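PDB 4Z1P: cell wall surface anchor protein from Streptococcus agalactiae, which is probably a surface adhesin of the antigen I/II family, held on the streptococcal cell wall by its LPXTG anchor motif and used to attach to other surfaces. Local coordinates for residues E204-L209 against F301-R306; H235-K240 against K305-G310. All coordinates share one frame; numbering follows the deposited sequence.

Interaction 1: E204-L209 against F301-R306; sequences EVTYKL and FIVVKR
K208 lies side by side with F301, the two pointing the same way, and the lysine's extended methylene chain follows the ring obliquely, its CG 3.6 Å from CE1 of F301. From the neighbouring pair, T206 brings CG2 to the ring's edge, 3.9 Å from F301 CD1. K208, F301 and T206, together with E204, V303 and K305, occupy one face of an antiparallel strand pair held by two reciprocal pairs of backbone hydrogen bonds, V205 with V304 and Y207 with I302.

The other face is mostly apolar. CG2 of V205 and CG2 of V304 meet at 3.6 Å. The Y207 side chain stands at about a right angle to V304, bringing CE2 3.8 Å from V304 CG2. With CG beside its backbone N (chi1 -61°), the tyrosine extends along the pair toward R306, and its OH sits at the guanidinium edge. Both polar ends find their main partner in D236 of the adjoining strand. L209 and I302 meet through their CD1 methyls.

E204 OE1 and K305 NZ, 5.3 Å apart, are bridged by a water that donates to the carboxylate and weakly accepts from the lysine. The opposite charges are thus coupled through solvent, while the valine and tyrosine face is joined by apolar packing.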
loop_
_atom_site.group_PDB
_atom_site.type_symbol
_atom_site.label_atom_id
_atom_site.label_comp_id
_atom_site.label_asym_id
_atom_site.label_seq_id
_atom_site.Cartn_x
_atom_site.Cartn_y
_atom_site.Cartn_z
ATOM N N GLU A 204 -31.786 -4.847 26.426
ATOM C CA GLU A 204 -31.003 -4.357 25.302
ATOM C C GLU A 204 -29.510 -4.560 25.606
ATOM O O GLU A 204 -29.084 -4.407 26.735
ATOM C CB GLU A 204 -31.297 -2.883 25.041
ATOM C CG GLU A 204 -32.775 -2.714 24.670
ATOM C CD GLU A 204 -33.201 -1.325 24.358
ATOM O OE1 GLU A 204 -34.440 -1.141 24.331
ATOM O OE2 GLU A 204 -32.340 -0.457 24.112
ATOM N N VAL A 205 -28.735 -4.798 24.553
ATOM C CA VAL A 205 -27.283 -4.754 24.660
ATOM C C VAL A 205 -26.802 -4.030 23.406
ATOM O O VAL A 205 -27.477 -4.056 22.328
ATOM C CB VAL A 205 -26.605 -6.188 24.742
ATOM C CG1 VAL A 205 -27.226 -7.043 25.824
ATOM C CG2 VAL A 205 -26.614 -6.945 23.422
ATOM N N THR A 206 -25.626 -3.453 23.539
ATOM C CA THR A 206 -25.035 -2.690 22.440
ATOM C C THR A 206 -23.738 -3.346 21.967
ATOM O O THR A 206 -22.821 -3.500 22.749
ATOM C CB THR A 206 -24.720 -1.291 22.936
ATOM O OG1 THR A 206 -25.958 -0.644 23.267
ATOM C CG2 THR A 206 -24.005 -0.402 21.845
ATOM N N TYR A 207 -23.659 -3.686 20.687
ATOM C CA TYR A 207 -22.374 -4.041 20.092
ATOM C C TYR A 207 -21.594 -2.804 19.686
ATOM O O TYR A 207 -22.104 -1.902 19.009
ATOM C CB TYR A 207 -22.602 -4.968 18.913
ATOM C CG TYR A 207 -23.276 -6.255 19.363
ATOM C CD1 TYR A 207 -22.672 -7.080 20.287
ATOM C CD2 TYR A 207 -24.513 -6.630 18.834
ATOM C CE1 TYR A 207 -23.265 -8.259 20.708
ATOM C CE2 TYR A 207 -25.156 -7.799 19.249
ATOM C CZ TYR A 207 -24.550 -8.589 20.207
ATOM O OH TYR A 207 -25.181 -9.685 20.576
ATOM N N LYS A 208 -20.335 -2.754 20.116
ATOM C CA LYS A 208 -19.442 -1.699 19.711
ATOM C C LYS A 208 -18.427 -2.256 18.666
ATOM O O LYS A 208 -17.683 -3.184 18.973
ATOM C CB LYS A 208 -18.693 -1.155 20.912
ATOM C CG LYS A 208 -17.718 -0.049 20.523
ATOM C CD LYS A 208 -16.936 0.436 21.720
ATOM C CE LYS A 208 -16.062 1.610 21.313
ATOM N NZ LYS A 208 -14.996 1.839 22.326
ATOM N N LEU A 209 -18.464 -1.700 17.458
ATOM C CA LEU A 209 -17.505 -2.007 16.410
ATOM C C LEU A 209 -16.518 -0.873 16.334
ATOM O O LEU A 209 -16.883 0.234 15.985
ATOM C CB LEU A 209 -18.215 -2.199 15.122
ATOM C CG LEU A 209 -19.317 -3.266 15.207
ATOM C CD1 LEU A 209 -19.949 -3.429 13.860
ATOM C CD2 LEU A 209 -18.879 -4.656 15.754
ATOM N N PHE A 301 -22.113 1.670 16.893
ATOM C CA PHE A 301 -22.745 1.093 18.059
ATOM C C PHE A 301 -24.075 0.546 17.545
ATOM O O PHE A 301 -24.867 1.312 17.024
ATOM C CB PHE A 301 -22.996 2.170 19.061
ATOM C CG PHE A 301 -21.761 2.711 19.688
ATOM C CD1 PHE A 301 -21.209 2.088 20.787
ATOM C CD2 PHE A 301 -21.081 3.786 19.111
ATOM C CE1 PHE A 301 -20.021 2.581 21.387
ATOM C CE2 PHE A 301 -19.936 4.306 19.716
ATOM C CZ PHE A 301 -19.388 3.693 20.848
ATOM N N ILE A 302 -24.252 -0.766 17.636
ATOM C CA ILE A 302 -25.448 -1.454 17.195
ATOM C C ILE A 302 -26.277 -1.910 18.397
ATOM O O ILE A 302 -25.835 -2.707 19.193
ATOM C CB ILE A 302 -25.096 -2.667 16.348
ATOM C CG1 ILE A 302 -24.350 -2.263 15.128
ATOM C CG2 ILE A 302 -26.340 -3.398 15.914
ATOM C CD1 ILE A 302 -23.569 -3.425 14.532
ATOM N N VAL A 303 -27.484 -1.386 18.542
ATOM C CA VAL A 303 -28.218 -1.755 19.740
ATOM C C VAL A 303 -29.287 -2.764 19.346
ATOM O O VAL A 303 -29.926 -2.661 18.299
ATOM C CB VAL A 303 -28.597 -0.537 20.652
ATOM C CG1 VAL A 303 -28.157 0.817 20.111
ATOM C CG2 VAL A 303 -29.968 -0.621 21.251
ATOM N N VAL A 304 -29.386 -3.799 20.159
ATOM C CA VAL A 304 -30.261 -4.895 19.858
ATOM C C VAL A 304 -30.999 -5.246 21.160
ATOM O O VAL A 304 -30.576 -4.864 22.251
ATOM C CB VAL A 304 -29.516 -6.167 19.333
ATOM C CG1 VAL A 304 -28.727 -5.846 18.082
ATOM C CG2 VAL A 304 -28.665 -6.816 20.406
ATOM N N LYS A 305 -32.070 -6.020 21.018
ATOM C CA LYS A 305 -32.804 -6.488 22.187
ATOM C C LYS A 305 -32.727 -8.001 22.154
ATOM O O LYS A 305 -32.935 -8.585 21.100
ATOM C CB LYS A 305 -34.274 -6.016 22.087
ATOM C CG LYS A 305 -35.024 -6.158 23.417
ATOM C CD LYS A 305 -36.506 -5.864 23.258
ATOM C CE LYS A 305 -37.125 -5.447 24.559
ATOM N NZ LYS A 305 -38.348 -4.768 24.138
ATOM N N ARG A 306 -32.482 -8.609 23.325
ATOM C CA ARG A 306 -32.382 -10.031 23.507
ATOM C C ARG A 306 -33.783 -10.610 23.578
ATOM O O ARG A 306 -34.523 -10.389 24.523
ATOM C CB ARG A 306 -31.556 -10.349 24.778
ATOM C CG ARG A 306 -31.263 -11.846 25.080
ATOM C CD ARG A 306 -30.673 -12.636 23.888
ATOM N NE ARG A 306 -29.614 -11.856 23.233
ATOM C CZ ARG A 306 -28.399 -11.653 23.757
ATOM N NH1 ARG A 306 -28.092 -12.232 24.897
ATOM N NH2 ARG A 306 -27.494 -10.878 23.125
HETATM O O HOH W 1 -36.536 -2.291 25.440
#

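Interaction 2: H235-K240 against K305-G310; sequences HDLYLK and KRIKAG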
loop_
_atom_site.group_PDB
_atom_site.type_symbol
_atom_site.label_atom_id
_atom_site.label_comp_id
_atom_site.label_asym_id
_atom_site.label_seq_id
_atom_site.Cartn_x
_atom_site.Cartn_y
_atom_site.Cartn_z
ATOM N N HIS A 235 -31.847 -14.493 17.986
ATOM C CA HIS A 235 -31.783 -14.144 19.384
ATOM C C HIS A 235 -31.700 -12.645 19.635
ATOM O O HIS A 235 -32.048 -12.202 20.745
ATOM C CB HIS A 235 -30.603 -14.855 20.082
ATOM C CG HIS A 235 -30.715 -16.344 20.162
ATOM N ND1 HIS A 235 -30.707 -17.162 19.048
ATOM C CD2 HIS A 235 -30.712 -17.177 21.241
ATOM C CE1 HIS A 235 -30.739 -18.428 19.430
ATOM N NE2 HIS A 235 -30.732 -18.464 20.755
ATOM N N ASP A 236 -31.222 -11.873 18.637
ATOM C CA ASP A 236 -30.991 -10.449 18.799
ATOM C C ASP A 236 -31.899 -9.777 17.782
ATOM O O ASP A 236 -31.783 -10.010 16.552
ATOM C CB ASP A 236 -29.542 -9.999 18.466
ATOM C CG ASP A 236 -28.546 -10.222 19.585
ATOM O OD1 ASP A 236 -28.925 -10.463 20.741
ATOM O OD2 ASP A 236 -27.334 -10.192 19.274
ATOM N N LEU A 237 -32.782 -8.937 18.309
ATOM C CA LEU A 237 -33.665 -8.049 17.511
ATOM C C LEU A 237 -32.961 -6.699 17.285
ATOM O O LEU A 237 -32.663 -5.993 18.206
ATOM C CB LEU A 237 -35.021 -7.831 18.234
ATOM C CG LEU A 237 -36.020 -6.859 17.563
ATOM C CD1 LEU A 237 -36.472 -7.381 16.192
ATOM C CD2 LEU A 237 -37.204 -6.694 18.506
ATOM N N TYR A 238 -32.583 -6.424 16.050
ATOM C CA TYR A 238 -31.921 -5.155 15.722
ATOM C C TYR A 238 -32.862 -4.009 15.971
ATOM O O TYR A 238 -33.993 -4.041 15.508
ATOM C CB TYR A 238 -31.452 -5.143 14.244
ATOM C CG TYR A 238 -30.912 -3.831 13.824
ATOM C CD1 TYR A 238 -29.688 -3.346 14.342
ATOM C CD2 TYR A 238 -31.617 -3.030 12.931
ATOM C CE1 TYR A 238 -29.220 -2.090 13.998
ATOM C CE2 TYR A 238 -31.118 -1.802 12.515
ATOM C CZ TYR A 238 -29.912 -1.344 13.066
ATOM O OH TYR A 238 -29.447 -0.133 12.676
ATOM N N LEU A 239 -32.397 -3.015 16.690
ATOM C CA LEU A 239 -33.172 -1.824 16.982
ATOM C C LEU A 239 -32.668 -0.621 16.251
ATOM O O LEU A 239 -33.463 0.065 15.618
ATOM C CB LEU A 239 -33.161 -1.542 18.480
ATOM C CG LEU A 239 -33.762 -2.690 19.322
ATOM C CD1 LEU A 239 -33.621 -2.312 20.764
ATOM C CD2 LEU A 239 -35.212 -2.896 18.982
ATOM N N LYS A 240 -31.364 -0.352 16.274
ATOM C CA LYS A 240 -30.855 0.929 15.760
ATOM C C LYS A 240 -29.350 0.968 15.839
ATOM O O LYS A 240 -28.770 0.170 16.548
ATOM C CB LYS A 240 -31.385 2.111 16.563
ATOM C CG LYS A 240 -30.834 2.220 17.979
ATOM C CD LYS A 240 -31.409 3.378 18.824
ATOM C CE LYS A 240 -31.155 4.789 18.274
ATOM N NZ LYS A 240 -29.808 5.078 17.655
ATOM N N LYS A 305 -32.070 -6.020 21.018
ATOM C CA LYS A 305 -32.804 -6.488 22.187
ATOM C C LYS A 305 -32.727 -8.001 22.154
ATOM O O LYS A 305 -32.935 -8.585 21.100
ATOM C CB LYS A 305 -34.274 -6.016 22.087
ATOM C CG LYS A 305 -35.024 -6.158 23.417
ATOM C CD LYS A 305 -36.506 -5.864 23.258
ATOM C CE LYS A 305 -37.125 -5.447 24.559
ATOM N NZ LYS A 305 -38.348 -4.768 24.138
ATOM N N ARG A 306 -32.482 -8.609 23.325
ATOM C CA ARG A 306 -32.382 -10.031 23.507
ATOM C C ARG A 306 -33.783 -10.610 23.578
ATOM O O ARG A 306 -34.523 -10.389 24.523
ATOM C CB ARG A 306 -31.556 -10.349 24.778
ATOM C CG ARG A 306 -31.263 -11.846 25.080
ATOM C CD ARG A 306 -30.673 -12.636 23.888
ATOM N NE ARG A 306 -29.614 -11.856 23.233
ATOM C CZ ARG A 306 -28.399 -11.653 23.757
ATOM N NH1 ARG A 306 -28.092 -12.232 24.897
ATOM N NH2 ARG A 306 -27.494 -10.878 23.125
ATOM N N ILE A 307 -34.141 -11.369 22.573
ATOM C CA ILE A 307 -35.491 -11.892 22.504
ATOM C C ILE A 307 -35.543 -13.400 22.467
ATOM O O ILE A 307 -36.593 -13.962 22.196
ATOM C CB ILE A 307 -36.263 -11.335 21.303
ATOM C CG1 ILE A 307 -35.463 -11.559 20.002
ATOM C CG2 ILE A 307 -36.624 -9.897 21.583
ATOM C CD1 ILE A 307 -36.246 -11.138 18.783
ATOM N N LYS A 308 -34.444 -14.079 22.778
ATOM C CA LYS A 308 -34.512 -15.548 22.897
ATOM C C LYS A 308 -33.376 -16.035 23.752
ATOM O O LYS A 308 -32.279 -15.404 23.794
ATOM C CB LYS A 308 -34.568 -16.221 21.508
ATOM C CG LYS A 308 -34.953 -17.713 21.464
ATOM C CD LYS A 308 -34.781 -18.265 20.049
ATOM C CE LYS A 308 -35.466 -19.601 19.824
ATOM N NZ LYS A 308 -34.595 -20.729 20.236
ATOM N N ALA A 309 -33.642 -17.112 24.496
ATOM C CA ALA A 309 -32.661 -17.684 25.391
ATOM C C ALA A 309 -31.586 -18.429 24.596
ATOM O O ALA A 309 -31.845 -18.941 23.500
ATOM C CB ALA A 309 -33.316 -18.634 26.392
ATOM N N GLY A 310 -30.383 -18.467 25.167
ATOM C CA GLY A 310 -29.314 -19.285 24.619
ATOM C C GLY A 310 -28.009 -18.518 24.506
ATOM O O GLY A 310 -27.858 -17.423 25.068
#
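A single carboxylate oxygen of D236 receives two nitrogens of R306: OD1 lies 2.9 Å from NE and 2.8 Å from NH2. The guanidinium approaches side-on, with OD1 only 7° out of its plane, and the two flat groups are nearly coplanar. OD1 presents its syn lone pair to NH2, whereas NE comes in nearly along the C-O bond. The arginine leaves its backbone with CG anti to N, then bends at chi2 (51°) and chi3 (45°), which brings the NE/NH2 edge of the guanidinium up to D236. OD2 is taken by Y207, and NH1 of R306 by T332 and T334, so the buried ion pair is fixed on several sides and probably keeps its charges.

D236 and R306 form a non-hydrogen-bonded antiparallel pair where the edge strand 236-245 joins the end of strand 298-306, in a four-stranded sheet of the C-terminal adhesin domain. Next to them L237 and K305 exchange both backbone hydrogen bonds; further along, L239 and K240 both face V303 in a classic beta bulge. Past the strand end, I307 N still bonds to H235 O at 2.9 Å, while its CD1 packs 3.6 Å from L237 CB.

The H235 ring lies against residues 308-310, in the segment that follows strand 298-306. K308 crosses the imidazole obliquely and sets CD over the ring centre, 4.1 Å from the centroid, in a CH-pi contact. At the ring edge, NE2 is 3.0 Å from A309 O. G310 runs close by with a positive phi, in a backbone conformation suited to glycine.

How the interactions relate
Interactions 1 and 2 lie side by side in one antiparallel sheet, their centres 9 Å apart, and strand 298-306 serves both. Strand 204-210 flanks it on one edge and strand 236-245, outermost in the sheet within this chain, on the other; along the chain 204-209 comes first, then 235-240, and both contacts end on 301-310, with K305 and R306 in common. They touch directly, through a probable hydrogen bond of 2.6 Å between Y207 OH and D236 OD2 and through V304 packing on D236. At one end of the C-terminal domain, far from the chain's centre, the Y207-D236-R306 cluster thus adds a side-chain link to the backbone bonding of three adjacent strands.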